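Local coordinates for protein tRNA (adenine(22)-N(1))-methyltransferase (Bacillus subtilis, PDB 6Q56) that methylates N1 of adenosine 22 in tRNA, using S-adenosyl-L-methionine as the methyl donor, at residues I124-E136 against S171-A183. The protein carries 2 engineered substitutions. Residues are numbered along the deposited sequence; the frame is centred on the assembly and turned at random.
With NI (nickel (II) ion), chain E.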
ATOM      1  N   ILE A 124       2.093   0.494  -7.333  1.00 37.95           N
ATOM      2  CA  ILE A 124       1.116   0.844  -8.317  1.00 34.16           C
ATOM      3  C   ILE A 124      -0.193   0.138  -7.996  1.00 33.90           C
ATOM      4  O   ILE A 124      -0.241  -0.907  -7.335  1.00 31.71           O
ATOM      5  CB  ILE A 124       1.613   0.570  -9.742  1.00 37.54           C
ATOM      6  CG1 ILE A 124       1.906  -0.910  -9.903  1.00 43.10           C
ATOM      7  CG2 ILE A 124       2.837   1.435 -10.075  1.00 53.21           C
ATOM      8  CD1 ILE A 124       2.347  -1.291 -11.292  1.00 63.00           C
ATOM      9  N   HIS A 125      -1.251   0.767  -8.480  1.00 34.80           N
ATOM     10  CA  HIS A 125      -2.630   0.376  -8.217  1.00 40.34           C
ATOM     11  C   HIS A 125      -2.968   0.213  -6.801  1.00 25.66           C
ATOM     12  O   HIS A 125      -3.281  -0.894  -6.242  1.00 54.22           O
ATOM     13  CB  HIS A 125      -3.064  -0.802  -8.885  1.00 37.69           C
ATOM     14  CG  HIS A 125      -2.795  -0.761 -10.282  1.00 47.65           C
ATOM     15  ND1 HIS A 125      -3.119  -1.863 -11.044  1.00 64.28           N
ATOM     16  CD2 HIS A 125      -2.293   0.167 -11.124  1.00 72.10           C
ATOM     17  CE1 HIS A 125      -2.805  -1.618 -12.302  1.00 71.44           C
ATOM     18  NE2 HIS A 125      -2.301  -0.389 -12.382  1.00 64.92           N
ATOM     19  N   ALA A 126      -2.923   1.366  -6.195  1.00 32.45           N
ATOM     20  CA  ALA A 126      -3.289   1.386  -4.869  1.00 30.15           C
ATOM     21  C   ALA A 126      -4.834   1.100  -4.784  1.00 30.14           C
ATOM     22  O   ALA A 126      -5.333   0.692  -3.730  1.00 30.27           O
ATOM     23  CB  ALA A 126      -3.042   2.754  -4.232  1.00 27.92           C
ATOM     24  N   VAL A 127      -5.572   1.331  -5.880  1.00 30.23           N
ATOM     25  CA  VAL A 127      -7.004   1.108  -5.926  1.00 31.00           C
ATOM     26  C   VAL A 127      -7.405  -0.292  -5.454  1.00 35.41           C
ATOM     27  O   VAL A 127      -8.394  -0.444  -4.765  1.00 29.82           O
ATOM     28  CB  VAL A 127      -7.569   1.369  -7.333  1.00 29.44           C
ATOM     29  CG1 VAL A 127      -6.883   0.502  -8.363  1.00 33.56           C
ATOM     30  CG2 VAL A 127      -9.068   1.157  -7.352  1.00 28.50           C
ATOM     31  N   HIS A 128      -6.639  -1.307  -5.832  1.00 32.18           N
ATOM     32  CA  HIS A 128      -6.948  -2.672  -5.431  1.00 32.27           C
ATOM     33  C   HIS A 128      -6.979  -2.793  -3.911  1.00 34.71           C
ATOM     34  O   HIS A 128      -7.735  -3.574  -3.358  1.00 28.74           O
ATOM     35  CB  HIS A 128      -5.925  -3.655  -5.995  1.00 24.14           C
ATOM     36  CG  HIS A 128      -5.819  -3.643  -7.485  1.00 37.54           C
ATOM     37  ND1 HIS A 128      -6.873  -3.955  -8.311  1.00 37.62           N
ATOM     38  CD2 HIS A 128      -4.770  -3.385  -8.298  1.00 35.96           C
ATOM     39  CE1 HIS A 128      -6.485  -3.874  -9.569  1.00 30.68           C
ATOM     40  NE2 HIS A 128      -5.211  -3.528  -9.590  1.00 45.43           N
ATOM     41  N   ILE A 129      -6.139  -2.014  -3.248  1.00 33.71           N
ATOM     42  CA  ILE A 129      -6.064  -2.032  -1.803  1.00 29.27           C
ATOM     43  C   ILE A 129      -7.275  -1.340  -1.204  1.00 38.91           C
ATOM     44  O   ILE A 129      -7.851  -1.822  -0.243  1.00 29.20           O
ATOM     45  CB  ILE A 129      -4.783  -1.356  -1.296  1.00 30.07           C
ATOM     46  CG1 ILE A 129      -3.560  -2.123  -1.779  1.00 30.66           C
ATOM     47  CG2 ILE A 129      -4.774  -1.288   0.212  1.00 30.24           C
ATOM     48  CD1 ILE A 129      -2.259  -1.518  -1.330  1.00 31.53           C
ATOM     49  N   ARG A 130      -7.657  -0.208  -1.779  1.00 29.94           N
ATOM     50  CA  ARG A 130      -8.803   0.533  -1.281  1.00 33.40           C
ATOM     51  C   ARG A 130     -10.083  -0.280  -1.440  1.00 34.79           C
ATOM     52  O   ARG A 130     -10.931  -0.284  -0.563  1.00 34.02           O
ATOM     53  CB  ARG A 130      -8.923   1.890  -1.966  1.00 30.10           C
ATOM     54  CG  ARG A 130      -7.810   2.848  -1.594  1.00 28.02           C
ATOM     55  CD  ARG A 130      -8.046   4.245  -2.132  1.00 36.62           C
ATOM     56  NE  ARG A 130      -6.854   5.071  -2.035  1.00 33.02           N
ATOM     57  CZ  ARG A 130      -5.919   5.141  -2.970  1.00 33.98           C
ATOM     58  NH1 ARG A 130      -6.030   4.437  -4.078  1.00 35.87           N
ATOM     59  NH2 ARG A 130      -4.871   5.914  -2.794  1.00 34.54           N
ATOM     60  N   GLU A 131     -10.209  -0.978  -2.556  1.00 29.21           N
ATOM     61  CA  GLU A 131     -11.385  -1.793  -2.792  1.00 30.83           C
ATOM     62  C   GLU A 131     -11.451  -2.904  -1.757  1.00 33.14           C
ATOM     63  O   GLU A 131     -12.505  -3.191  -1.221  1.00 30.76           O
ATOM     64  CB  GLU A 131     -11.380  -2.359  -4.208  1.00 31.84           C
ATOM     65  CG  GLU A 131     -11.663  -1.317  -5.274  1.00 36.42           C
ATOM     66  CD  GLU A 131     -11.677  -1.889  -6.674  1.00 37.14           C
ATOM     67  OE1 GLU A 131     -11.266  -3.038  -6.843  1.00 40.86           O
ATOM     68  OE2 GLU A 131     -12.096  -1.183  -7.604  1.00 46.03           O
ATOM     69  N   TRP A 132     -10.314  -3.522  -1.475  1.00 36.56           N
ATOM     70  CA  TRP A 132     -10.263  -4.587  -0.491  1.00 34.83           C
ATOM     71  C   TRP A 132     -10.565  -4.048   0.901  1.00 30.06           C
ATOM     72  O   TRP A 132     -11.326  -4.639   1.641  1.00 34.77           O
ATOM     73  CB  TRP A 132      -8.905  -5.275  -0.496  1.00 31.69           C
ATOM     74  CG  TRP A 132      -8.865  -6.425   0.418  1.00 32.34           C
ATOM     75  CD1 TRP A 132      -9.215  -7.699   0.134  1.00 33.05           C
ATOM     76  CD2 TRP A 132      -8.481  -6.408   1.787  1.00 31.09           C
ATOM     77  NE1 TRP A 132      -9.063  -8.487   1.236  1.00 37.65           N
ATOM     78  CE2 TRP A 132      -8.613  -7.715   2.270  1.00 33.09           C
ATOM     79  CE3 TRP A 132      -8.032  -5.415   2.652  1.00 32.95           C
ATOM     80  CZ2 TRP A 132      -8.312  -8.054   3.575  1.00 38.94           C
ATOM     81  CZ3 TRP A 132      -7.736  -5.755   3.943  1.00 36.75           C
ATOM     82  CH2 TRP A 132      -7.875  -7.061   4.394  1.00 35.09           C
ATOM     83  N   LEU A 133      -9.960  -2.922   1.244  1.00 24.84           N
ATOM     84  CA  LEU A 133     -10.165  -2.305   2.544  1.00 36.20           C
ATOM     85  C   LEU A 133     -11.631  -1.984   2.787  1.00 35.66           C
ATOM     86  O   LEU A 133     -12.172  -2.264   3.848  1.00 36.79           O
ATOM     87  CB  LEU A 133      -9.359  -1.016   2.660  1.00 30.56           C
ATOM     88  CG  LEU A 133      -7.858  -1.150   2.836  1.00 28.23           C
ATOM     89  CD1 LEU A 133      -7.238   0.227   2.892  1.00 30.81           C
ATOM     90  CD2 LEU A 133      -7.522  -1.943   4.081  1.00 31.14           C
ATOM     91  N   TYR A 134     -12.269  -1.395   1.794  1.00 29.63           N
ATOM     92  CA  TYR A 134     -13.668  -1.021   1.907  1.00 35.82           C
ATOM     93  C   TYR A 134     -14.564  -2.235   2.131  1.00 34.05           C
ATOM     94  O   TYR A 134     -15.664  -2.117   2.634  1.00 38.45           O
ATOM     95  CB  TYR A 134     -14.112  -0.260   0.661  1.00 35.14           C
ATOM     96  CG  TYR A 134     -15.475   0.342   0.781  1.00 32.07           C
ATOM     97  CD1 TYR A 134     -15.648   1.613   1.285  1.00 33.56           C
ATOM     98  CD2 TYR A 134     -16.593  -0.366   0.400  1.00 29.61           C
ATOM     99  CE1 TYR A 134     -16.901   2.165   1.403  1.00 37.63           C
ATOM    100  CE2 TYR A 134     -17.851   0.175   0.517  1.00 42.94           C
ATOM    101  CZ  TYR A 134     -17.999   1.443   1.015  1.00 33.30           C
ATOM    102  OH  TYR A 134     -19.246   1.985   1.124  1.00 42.12           O
ATOM    103  N   LYS A 135     -14.143  -3.353   1.571  1.00 31.76           N
ATOM    104  CA  LYS A 135     -14.925  -4.567   1.611  1.00 36.55           C
ATOM    105  C   LYS A 135     -14.785  -5.278   2.931  1.00 34.56           C
ATOM    106  O   LYS A 135     -15.720  -5.890   3.405  1.00 40.27           O
ATOM    107  CB  LYS A 135     -14.513  -5.480   0.456  1.00 32.89           C
ATOM    108  CG  LYS A 135     -14.892  -6.938   0.614  1.00 42.04           C
ATOM    109  CD  LYS A 135     -14.508  -7.759  -0.600  1.00 40.89           C
ATOM    110  CE  LYS A 135     -13.031  -8.107  -0.607  1.00 50.21           C
ATOM    111  NZ  LYS A 135     -12.700  -9.233   0.299  1.00 39.85           N
ATOM    112  N   GLU A 136     -13.595  -5.215   3.517  1.00 35.85           N
ATOM    113  CA  GLU A 136     -13.342  -5.877   4.789  1.00 32.52           C
ATOM    114  C   GLU A 136     -13.625  -4.931   5.946  1.00 29.80           C
ATOM    115  O   GLU A 136     -13.219  -5.182   7.081  1.00 38.66           O
ATOM    116  CB  GLU A 136     -11.894  -6.366   4.857  1.00 34.97           C
ATOM    117  CG  GLU A 136     -11.523  -7.356   3.766  1.00 42.05           C
ATOM    118  CD  GLU A 136     -12.334  -8.635   3.837  1.00 52.20           C
ATOM    119  OE1 GLU A 136     -13.122  -8.788   4.795  1.00 39.53           O
ATOM    120  OE2 GLU A 136     -12.183  -9.488   2.938  1.00 68.13           O
ATOM    121  N   SER A 171     -16.705  10.590  -4.514  1.00 34.17           N
ATOM    122  CA  SER A 171     -17.284   9.340  -4.983  1.00 39.73           C
ATOM    123  C   SER A 171     -16.378   8.163  -4.658  1.00 33.00           C
ATOM    124  O   SER A 171     -15.166   8.271  -4.716  1.00 29.26           O
ATOM    125  CB  SER A 171     -17.525   9.392  -6.487  1.00 37.58           C
ATOM    126  OG  SER A 171     -16.312   9.433  -7.201  1.00 39.65           O
ATOM    127  N   LEU A 172     -16.981   7.033  -4.316  1.00 28.47           N
ATOM    128  CA  LEU A 172     -16.213   5.848  -4.004  1.00 27.88           C
ATOM    129  C   LEU A 172     -15.344   5.530  -5.195  1.00 40.62           C
ATOM    130  O   LEU A 172     -14.183   5.188  -5.067  1.00 39.05           O
ATOM    131  CB  LEU A 172     -17.126   4.667  -3.720  1.00 36.80           C
ATOM    132  CG  LEU A 172     -17.778   4.650  -2.350  1.00 40.94           C
ATOM    133  CD1 LEU A 172     -18.438   3.312  -2.101  1.00 37.35           C
ATOM    134  CD2 LEU A 172     -16.740   4.944  -1.290  1.00 37.08           C
ATOM    135  N   SER A 173     -15.946   5.655  -6.363  1.00 33.72           N
ATOM    136  CA  SER A 173     -15.273   5.375  -7.612  1.00 39.43           C
ATOM    137  C   SER A 173     -13.944   6.104  -7.713  1.00 37.74           C
ATOM    138  O   SER A 173     -12.910   5.487  -7.909  1.00 37.28           O
ATOM    139  CB  SER A 173     -16.167   5.747  -8.787  1.00 35.10           C
ATOM    140  OG  SER A 173     -15.507   5.511  -9.998  1.00 63.59           O
ATOM    141  N   ALA A 174     -13.977   7.419  -7.584  1.00 32.92           N
ATOM    142  CA  ALA A 174     -12.762   8.215  -7.672  1.00 38.10           C
ATOM    143  C   ALA A 174     -11.885   8.046  -6.442  1.00 24.70           C
ATOM    144  O   ALA A 174     -10.696   7.798  -6.550  1.00 32.74           O
ATOM    145  CB  ALA A 174     -13.109   9.675  -7.870  1.00 33.39           C
ATOM    146  N   GLY A 175     -12.480   8.192  -5.273  1.00 26.68           N
ATOM    147  CA  GLY A 175     -11.748   8.063  -4.035  1.00 30.60           C
ATOM    148  C   GLY A 175     -10.890   6.822  -4.000  1.00 31.51           C
ATOM    149  O   GLY A 175      -9.725   6.871  -3.647  1.00 27.51           O
ATOM    150  N   MET A 176     -11.478   5.702  -4.386  1.00 26.04           N
ATOM    151  CA  MET A 176     -10.774   4.435  -4.376  1.00 26.18           C
ATOM    152  C   MET A 176      -9.622   4.376  -5.360  1.00 33.38           C
ATOM    153  O   MET A 176      -8.643   3.684  -5.129  1.00 31.43           O
ATOM    154  CB  MET A 176     -11.741   3.297  -4.665  1.00 25.42           C
ATOM    155  CG  MET A 176     -12.761   3.086  -3.574  1.00 27.54           C
ATOM    156  SD  MET A 176     -13.533   1.483  -3.720  1.00 40.27           S
ATOM    157  CE  MET A 176     -14.590   1.509  -2.284  1.00 39.15           C
ATOM    158  N   LEU A 177      -9.742   5.108  -6.455  1.00 33.72           N
ATOM    159  CA  LEU A 177      -8.706   5.107  -7.467  1.00 28.52           C
ATOM    160  C   LEU A 177      -7.544   6.027  -7.148  1.00 22.67           C
ATOM    161  O   LEU A 177      -6.400   5.626  -7.227  1.00 31.61           O
ATOM    162  CB  LEU A 177      -9.285   5.501  -8.819  1.00 20.83           C
ATOM    163  CG  LEU A 177      -8.241   5.578  -9.923  1.00 28.26           C
ATOM    164  CD1 LEU A 177      -7.686   4.203 -10.231  1.00 26.55           C
ATOM    165  CD2 LEU A 177      -8.817   6.217 -11.165  1.00 36.83           C
ATOM    166  N   VAL A 178      -7.834   7.266  -6.801  1.00 26.39           N
ATOM    167  CA  VAL A 178      -6.771   8.213  -6.537  1.00 29.73           C
ATOM    168  C   VAL A 178      -6.462   8.439  -5.070  1.00 30.48           C
ATOM    169  O   VAL A 178      -5.416   8.966  -4.739  1.00 27.83           O
ATOM    170  CB  VAL A 178      -7.077   9.561  -7.207  1.00 37.39           C
ATOM    171  CG1 VAL A 178      -7.313   9.358  -8.689  1.00 34.11           C
ATOM    172  CG2 VAL A 178      -8.283  10.220  -6.575  1.00 30.46           C
ATOM    173  N   GLY A 179      -7.364   8.038  -4.192  1.00 33.07           N
ATOM    174  CA  GLY A 179      -7.148   8.229  -2.776  1.00 24.51           C
ATOM    175  C   GLY A 179      -7.991   9.367  -2.253  1.00 33.01           C
ATOM    176  O   GLY A 179      -7.848  10.508  -2.675  1.00 28.91           O
ATOM    177  N   PRO A 180      -8.885   9.068  -1.323  1.00 31.55           N
ATOM    178  CA  PRO A 180      -9.750  10.105  -0.759  1.00 27.81           C
ATOM    179  C   PRO A 180      -8.971  11.221  -0.078  1.00 28.35           C
ATOM    180  O   PRO A 180      -9.266  12.380  -0.296  1.00 28.02           O
ATOM    181  CB  PRO A 180     -10.608   9.346   0.250  1.00 36.83           C
ATOM    182  CG  PRO A 180      -9.891   8.080   0.520  1.00 32.05           C
ATOM    183  CD  PRO A 180      -9.107   7.756  -0.699  1.00 31.56           C
ATOM    184  N   PHE A 181      -7.992  10.868   0.740  1.00 31.71           N
ATOM    185  CA  PHE A 181      -7.189  11.861   1.428  1.00 25.05           C
ATOM    186  C   PHE A 181      -6.324  12.569   0.410  1.00 31.62           C
ATOM    187  O   PHE A 181      -6.219  13.784   0.411  1.00 31.10           O
ATOM    188  CB  PHE A 181      -6.298  11.210   2.481  1.00 33.45           C
ATOM    189  CG  PHE A 181      -7.034  10.759   3.703  1.00 40.06           C
ATOM    190  CD1 PHE A 181      -7.277  11.634   4.735  1.00 40.37           C
ATOM    191  CD2 PHE A 181      -7.475   9.460   3.821  1.00 30.79           C
ATOM    192  CE1 PHE A 181      -7.953  11.224   5.863  1.00 47.50           C
ATOM    193  CE2 PHE A 181      -8.150   9.045   4.943  1.00 39.19           C
ATOM    194  CZ  PHE A 181      -8.394   9.927   5.965  1.00 35.27           C
ATOM    195  N   LEU A 182      -5.703  11.788  -0.459  1.00 26.72           N
ATOM    196  CA  LEU A 182      -4.833  12.339  -1.481  1.00 29.56           C
ATOM    197  C   LEU A 182      -5.584  13.346  -2.330  1.00 31.00           C
ATOM    198  O   LEU A 182      -5.062  14.395  -2.664  1.00 35.16           O
ATOM    199  CB  LEU A 182      -4.253  11.223  -2.339  1.00 24.04           C
ATOM    200  CG  LEU A 182      -3.434  10.231  -1.523  1.00 27.80           C
ATOM    201  CD1 LEU A 182      -2.854   9.136  -2.392  1.00 26.46           C
ATOM    202  CD2 LEU A 182      -2.348  10.945  -0.741  1.00 27.46           C
ATOM    203  N   ALA A 183      -6.817  13.009  -2.671  1.00 38.06           N
ATOM    204  CA  ALA A 183      -7.653  13.872  -3.489  1.00 33.12           C
ATOM    205  C   ALA A 183      -7.885  15.226  -2.834  1.00 38.06           C
ATOM    206  O   ALA A 183      -7.840  16.240  -3.496  1.00 30.30           O
ATOM    207  CB  ALA A 183      -8.980  13.200  -3.788  1.00 31.81           C
TER
HETATM  208 NI    NI E 301      -3.677  -3.460 -10.782  1.00 57.20          NI
HETATM  209  O   HOH W   1      -4.672   3.470  -7.882  1.00 29.33           O
HETATM  210  O   HOH W   2      -4.085   5.923  -5.747  1.00 34.40           O
HETATM  211  O   HOH W   3      -4.890  -3.801 -12.188  1.00 69.11           O
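Arg130 reaches out of helix 127-135 into the turn that ends helix 172-178, its chain extended from CG to NE and lodged as a knob among Gly175, Met176, Pro180 and Leu182. Its NH1 gives a hydrogen bond to Met176 O (2.9 Å, N-H...O 145°), coming from above the carbonyl plane. One face of the guanidinium lies on the backbone of Gly179, a residue of positive phi, with NH2 3.2 Å from Gly179 CA. Leu182 CD1 meets the edge of the group, whose NE forms a salt bridge with Glu143 of strand 139-148. With an alanine at Arg130, Glu143 would probably lose this charged mate and Met176 O its NH1 donor, and a gap would be likely to open over Gly179. The backbones come close where Val127 CA makes a CH...O contact with Met176 O (3.2 Å), and Val127 CB touches Leu177 CD1. Two waters complete this end: one links Val127 N to Leu177 O, the other Arg130 NH1 to the same carbonyl. Toward solvent the packing thins to side-chain ends. Met176, extended beyond CG, lays SD beside Glu131 CG (3.7 Å) and sets CE against Tyr134 CG (3.4 Å). A chi1 of -171° swings the Tyr134 ring out to Leu172, which it crosses at about a right angle, CZ 3.7 Å from Leu172 CD1, while its hydroxyl hydrogen-bonds Asp164. Where the chain leads into helix 127-135, His125 ND1 and His128 NE2 bind a nickel ion, away from the interface. The two helix axes run at 124°, 7.9 Å apart at their closest. Helix 127-135 packs on strand 151-159 and helix 98-107 of the Rossmann-like methyltransferase domain; helix 172-178 touches helix 215-234 of the C-terminal helical pair, so this contact joins those helices to the sheet domain.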